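Local coordinates for probable acetyltransferases (Chromobacterium violaceum, PDB 3PZJ), which probably transfers acetyl groups as a GNAT-family acetyltransferase, perhaps to the N-terminal serine or alanine of proteins, at residues A[61-66]-A[124-129]; A[108-113]-A[146-151]. All coordinates share one frame; numbering follows the deposited sequence.

From the N terminus the chain passes through strand 39-43 and helix 46-58 before 61-66, the opening half of contact 1. It then runs through helix 75-87 and strand 92-98 into strand 106-114, where 108-113 begins contact 2, and comes back along strand 119-127, whose end at 124-129 closes the first loop. Helix 135-150 follows, and its last turn at 146-151 closes the second. The two loops therefore cross. Contact 1 fastens the region between helices 46-58 and 75-87 to the sheet, while contact 2 packs helix 135-150 on it. They meet through the neighbouring strands 106-114 and 119-127, where Phe127 and Val125 pack on Leu108.

Contact 1: A[61-66]-A[124-129]; sequences DSHWEH and HVNFSP. With EDO (1,2-ethanediol), chain D.
His63 reaches from its 3-10 turn to the side chain of Asn126 on strand 119-127. Going outward along Asn126, CB lies 3.9 Å and CG 3.7 Å from His63 NE2. With CG turned away from the carbonyl carbon (chi1 -77°), the torsion brings the amide to that ring, the two planes 48° apart. Asn126 OD1 accepts a hydrogen bond from His63 NE2 (2.8 Å, N-H...O 166°); the oxygen sits at the edge of the imidazole, close to its plane, while the donor is tilted slightly from the carbonyl plane. Asn126 OD1 also lies 3.4 Å from CZ3 of Trp64, whose indole carries CD2 of His63 over one face. This strand belongs to the central sheet of the GNAT fold, and the bond ties the segment after helix 46-58 to it. At the other tip, Asn126 ND2 donates to its own strand's His124 O (2.9 Å), from above that carbonyl plane, and is also bonded to Tyr69 OH. Bonds at both ends thus fix which way round the buried amide sits. Tyr69 OH in turn binds an ethanediol, probably from the crystallisation liquor, whose O2 accepts a hydrogen bond from His124 N (3.0 Å).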
# COMPACT_ATOMS: atom_id res chain seq x y z
N ASP A 61 22.32 1.08 -19.09
CA ASP A 61 21.83 1.68 -17.87
C ASP A 61 20.50 2.40 -17.97
O ASP A 61 19.86 2.59 -16.94
CB ASP A 61 22.86 2.65 -17.36
CG ASP A 61 24.03 1.98 -16.77
OD1 ASP A 61 24.04 0.70 -16.64
OD2 ASP A 61 24.94 2.75 -16.43
N SER A 62 20.06 2.72 -19.18
CA SER A 62 18.74 3.35 -19.40
C SER A 62 17.59 2.44 -18.97
O SER A 62 16.54 2.93 -18.68
CB SER A 62 18.57 3.80 -20.88
OG SER A 62 18.38 2.68 -21.71
N HIS A 63 17.84 1.15 -18.83
CA HIS A 63 16.87 0.19 -18.32
C HIS A 63 16.19 0.64 -17.00
O HIS A 63 15.00 0.48 -16.81
CB HIS A 63 17.52 -1.21 -18.13
CG HIS A 63 16.56 -2.21 -17.57
ND1 HIS A 63 15.52 -2.74 -18.31
CD2 HIS A 63 16.36 -2.61 -16.29
CE1 HIS A 63 14.79 -3.51 -17.52
NE2 HIS A 63 15.27 -3.44 -16.29
N TRP A 64 16.96 1.27 -16.14
CA TRP A 64 16.58 1.60 -14.79
C TRP A 64 15.91 3.00 -14.70
O TRP A 64 15.45 3.36 -13.65
CB TRP A 64 17.82 1.47 -13.86
CG TRP A 64 18.64 0.22 -14.09
CD1 TRP A 64 19.84 0.13 -14.75
CD2 TRP A 64 18.31 -1.12 -13.67
NE1 TRP A 64 20.26 -1.20 -14.78
CE2 TRP A 64 19.34 -1.96 -14.10
CE3 TRP A 64 17.21 -1.69 -13.00
CZ2 TRP A 64 19.32 -3.31 -13.88
CZ3 TRP A 64 17.20 -3.01 -12.78
CH2 TRP A 64 18.24 -3.82 -13.21
N GLU A 65 15.76 3.72 -15.84
CA GLU A 65 15.45 5.16 -15.86
C GLU A 65 14.23 5.50 -15.00
O GLU A 65 14.24 6.51 -14.29
CB GLU A 65 15.16 5.66 -17.31
CG GLU A 65 14.83 7.17 -17.36
CD GLU A 65 14.74 7.75 -18.77
OE1 GLU A 65 15.05 7.03 -19.75
OE2 GLU A 65 14.34 8.94 -18.85
N HIS A 66 13.18 4.71 -15.12
CA HIS A 66 11.92 5.01 -14.38
C HIS A 66 11.67 4.06 -13.19
O HIS A 66 10.52 3.97 -12.63
CB HIS A 66 10.75 4.90 -15.33
CG HIS A 66 10.88 5.74 -16.57
ND1 HIS A 66 10.85 7.12 -16.55
CD2 HIS A 66 11.00 5.38 -17.87
CE1 HIS A 66 10.98 7.57 -17.78
NE2 HIS A 66 11.08 6.53 -18.61
N HIS A 124 8.25 -5.42 -10.22
CA HIS A 124 9.61 -5.69 -10.52
C HIS A 124 9.73 -6.30 -11.90
O HIS A 124 10.53 -7.22 -12.14
CB HIS A 124 10.19 -6.63 -9.44
CG HIS A 124 10.39 -5.98 -8.12
ND1 HIS A 124 9.74 -6.41 -7.00
CD2 HIS A 124 11.19 -4.95 -7.73
CE1 HIS A 124 10.07 -5.63 -5.98
NE2 HIS A 124 10.94 -4.73 -6.39
N VAL A 125 9.03 -5.69 -12.87
CA VAL A 125 9.05 -6.19 -14.22
C VAL A 125 10.28 -5.68 -14.91
O VAL A 125 10.43 -4.45 -15.18
CB VAL A 125 7.81 -5.78 -15.02
CG1 VAL A 125 7.87 -6.25 -16.54
CG2 VAL A 125 6.51 -6.16 -14.30
N ASN A 126 11.23 -6.60 -15.10
CA ASN A 126 12.58 -6.31 -15.62
C ASN A 126 12.86 -7.26 -16.76
O ASN A 126 13.37 -8.42 -16.56
CB ASN A 126 13.60 -6.52 -14.52
CG ASN A 126 13.64 -5.37 -13.54
OD1 ASN A 126 14.31 -4.39 -13.83
ND2 ASN A 126 12.80 -5.40 -12.48
N PHE A 127 12.52 -6.81 -17.98
CA PHE A 127 12.63 -7.68 -19.16
C PHE A 127 13.78 -7.21 -20.03
O PHE A 127 13.87 -6.03 -20.34
CB PHE A 127 11.32 -7.61 -19.96
CG PHE A 127 10.13 -8.31 -19.33
CD1 PHE A 127 10.22 -9.07 -18.18
CD2 PHE A 127 8.90 -8.22 -19.92
CE1 PHE A 127 9.12 -9.73 -17.66
CE2 PHE A 127 7.80 -8.83 -19.37
CZ PHE A 127 7.93 -9.65 -18.28
N SER A 128 14.61 -8.15 -20.46
CA SER A 128 15.75 -7.83 -21.36
C SER A 128 15.20 -7.28 -22.66
O SER A 128 14.07 -7.54 -23.00
CB SER A 128 16.55 -9.10 -21.63
OG SER A 128 15.85 -9.99 -22.47
N PRO A 129 16.01 -6.55 -23.44
CA PRO A 129 15.45 -6.05 -24.71
C PRO A 129 14.92 -7.18 -25.66
O PRO A 129 13.87 -7.07 -26.26
CB PRO A 129 16.62 -5.24 -25.31
CG PRO A 129 17.48 -4.86 -24.07
CD PRO A 129 17.34 -6.02 -23.11
C1 EDO D . 9.35 -2.34 -9.39
O1 EDO D . 10.05 -2.36 -10.61
C2 EDO D . 7.88 -2.19 -9.69
O2 EDO D . 7.22 -2.99 -8.74

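Contact 2: A[108-113]-A[146-151]; sequences LGYRQM and KTAFEL
Tyr110 carries nearly all of this contact: its ring stands out from strand 106-114 and drives the hydroxyl against the last turns of helix 135-150. The tight part is at the tip. Tyr110 OH lies 3.4 Å from CB of Thr147, with Thr147 CG2 at 3.6 Å, and the two side chains cross at about a right angle. Thr147 presents its carbon side here because OG1, set anti to the carbonyl carbon (chi1 -62°), bonds back to Leu143 O one turn earlier. The tyrosine hydroxyl is likewise bonded to the helix backbone, at Leu144 O, so both buried hydroxyls are satisfied by carbonyls of the same helix. Ala148 N is 3.4 Å from Tyr110 OH, but the angle is too poor for a hydrogen bond. Packing eases one step down the ring, where Tyr110 CE1 meets the Ala148 methyl CB at 4.0 Å. Looser still, Leu151 CD2 stays 5.3 Å from Tyr110 OH, and Glu150, in the same turn, is exposed to solvent. Helix 135-150 packs on the central sheet of the GNAT fold: Tyr110 also touches Ile120 on strand 119-127, Leu108 meets the helix at Val141 and Leu144, and Ala148 rests on Cys156 of strand 155-161.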
# COMPACT_ATOMS: atom_id res chain seq x y z
N LEU A 108 10.49 -10.90 -12.89
CA LEU A 108 9.29 -10.23 -12.43
C LEU A 108 8.67 -10.99 -11.27
O LEU A 108 9.09 -12.02 -10.95
CB LEU A 108 8.29 -10.04 -13.55
CG LEU A 108 7.36 -11.16 -13.85
CD1 LEU A 108 6.19 -10.69 -14.68
CD2 LEU A 108 8.05 -12.27 -14.47
N GLY A 109 7.69 -10.42 -10.61
CA GLY A 109 7.05 -11.11 -9.53
C GLY A 109 5.90 -10.39 -8.88
O GLY A 109 5.31 -9.56 -9.49
N TYR A 110 5.61 -10.75 -7.64
CA TYR A 110 4.57 -10.14 -6.85
C TYR A 110 5.23 -9.30 -5.76
O TYR A 110 6.30 -9.63 -5.21
CB TYR A 110 3.74 -11.23 -6.21
CG TYR A 110 3.06 -12.23 -7.16
CD1 TYR A 110 2.12 -11.81 -8.08
CD2 TYR A 110 3.31 -13.61 -7.07
CE1 TYR A 110 1.43 -12.73 -8.87
CE2 TYR A 110 2.64 -14.53 -7.90
CZ TYR A 110 1.73 -14.06 -8.78
OH TYR A 110 1.05 -14.96 -9.53
N ARG A 111 4.56 -8.20 -5.41
CA ARG A 111 4.91 -7.51 -4.20
C ARG A 111 3.67 -7.02 -3.53
O ARG A 111 2.54 -7.12 -4.06
CB ARG A 111 5.84 -6.35 -4.47
CG ARG A 111 5.18 -5.31 -5.42
CD ARG A 111 6.25 -4.24 -5.92
NE ARG A 111 6.90 -3.60 -4.79
CZ ARG A 111 6.46 -2.51 -4.13
NH1 ARG A 111 5.36 -1.85 -4.49
NH2 ARG A 111 7.14 -2.04 -3.08
N GLN A 112 3.87 -6.54 -2.33
CA GLN A 112 2.75 -6.07 -1.50
C GLN A 112 1.62 -7.15 -1.45
O GLN A 112 0.47 -6.80 -1.61
CB GLN A 112 2.21 -4.70 -2.02
CG GLN A 112 3.22 -3.58 -2.00
CD GLN A 112 3.60 -3.21 -0.61
OE1 GLN A 112 4.70 -3.55 -0.13
NE2 GLN A 112 2.72 -2.55 0.05
N MSE A 113 1.97 -8.42 -1.30
CA MSE A 113 0.98 -9.48 -1.15
C MSE A 113 0.27 -9.29 0.21
O MSE A 113 0.95 -9.13 1.30
CB MSE A 113 1.65 -10.85 -1.20
CG MSE A 113 0.78 -11.99 -0.73
SE MSE A 113 1.77 -13.62 -0.86
CE MSE A 113 2.36 -13.57 -2.74
N LYS A 146 -2.89 -15.32 -14.03
CA LYS A 146 -3.59 -16.58 -13.91
C LYS A 146 -3.34 -17.16 -12.54
O LYS A 146 -4.28 -17.55 -11.85
CB LYS A 146 -3.11 -17.55 -14.97
CG LYS A 146 -3.84 -18.92 -15.00
CD LYS A 146 -3.05 -19.83 -15.93
CE LYS A 146 -3.84 -21.09 -16.32
NZ LYS A 146 -3.44 -21.46 -17.73
N THR A 147 -2.07 -17.15 -12.14
CA THR A 147 -1.67 -17.77 -10.92
C THR A 147 -2.27 -17.08 -9.70
O THR A 147 -2.68 -17.74 -8.73
CB THR A 147 -0.12 -17.87 -10.80
OG1 THR A 147 0.43 -18.70 -11.87
CG2 THR A 147 0.25 -18.47 -9.48
N ALA A 148 -2.28 -15.76 -9.72
CA ALA A 148 -2.82 -15.00 -8.61
C ALA A 148 -4.32 -15.26 -8.46
O ALA A 148 -4.84 -15.48 -7.30
CB ALA A 148 -2.52 -13.46 -8.79
N PHE A 149 -5.05 -15.22 -9.56
CA PHE A 149 -6.49 -15.45 -9.46
C PHE A 149 -6.79 -16.90 -9.05
O PHE A 149 -7.71 -17.15 -8.25
CB PHE A 149 -7.20 -14.99 -10.76
CG PHE A 149 -7.08 -13.49 -10.98
CD1 PHE A 149 -7.63 -12.62 -10.04
CD2 PHE A 149 -6.43 -12.94 -12.06
CE1 PHE A 149 -7.56 -11.26 -10.17
CE2 PHE A 149 -6.33 -11.54 -12.20
CZ PHE A 149 -6.86 -10.70 -11.28
N GLU A 150 -6.00 -17.86 -9.53
CA GLU A 150 -6.16 -19.28 -9.10
C GLU A 150 -5.84 -19.43 -7.62
O GLU A 150 -6.31 -20.35 -6.95
CB GLU A 150 -5.30 -20.25 -9.96
CG GLU A 150 -5.93 -20.40 -11.35
CD GLU A 150 -5.22 -21.37 -12.31
OE1 GLU A 150 -4.09 -21.85 -12.02
OE2 GLU A 150 -5.83 -21.57 -13.39
N LEU A 151 -5.06 -18.51 -7.07
CA LEU A 151 -4.68 -18.58 -5.65
C LEU A 151 -5.68 -17.86 -4.78
O LEU A 151 -5.50 -17.81 -3.55
CB LEU A 151 -3.28 -17.97 -5.40
CG LEU A 151 -2.05 -18.92 -5.55
CD1 LEU A 151 -2.27 -19.98 -6.64
CD2 LEU A 151 -0.76 -18.12 -5.73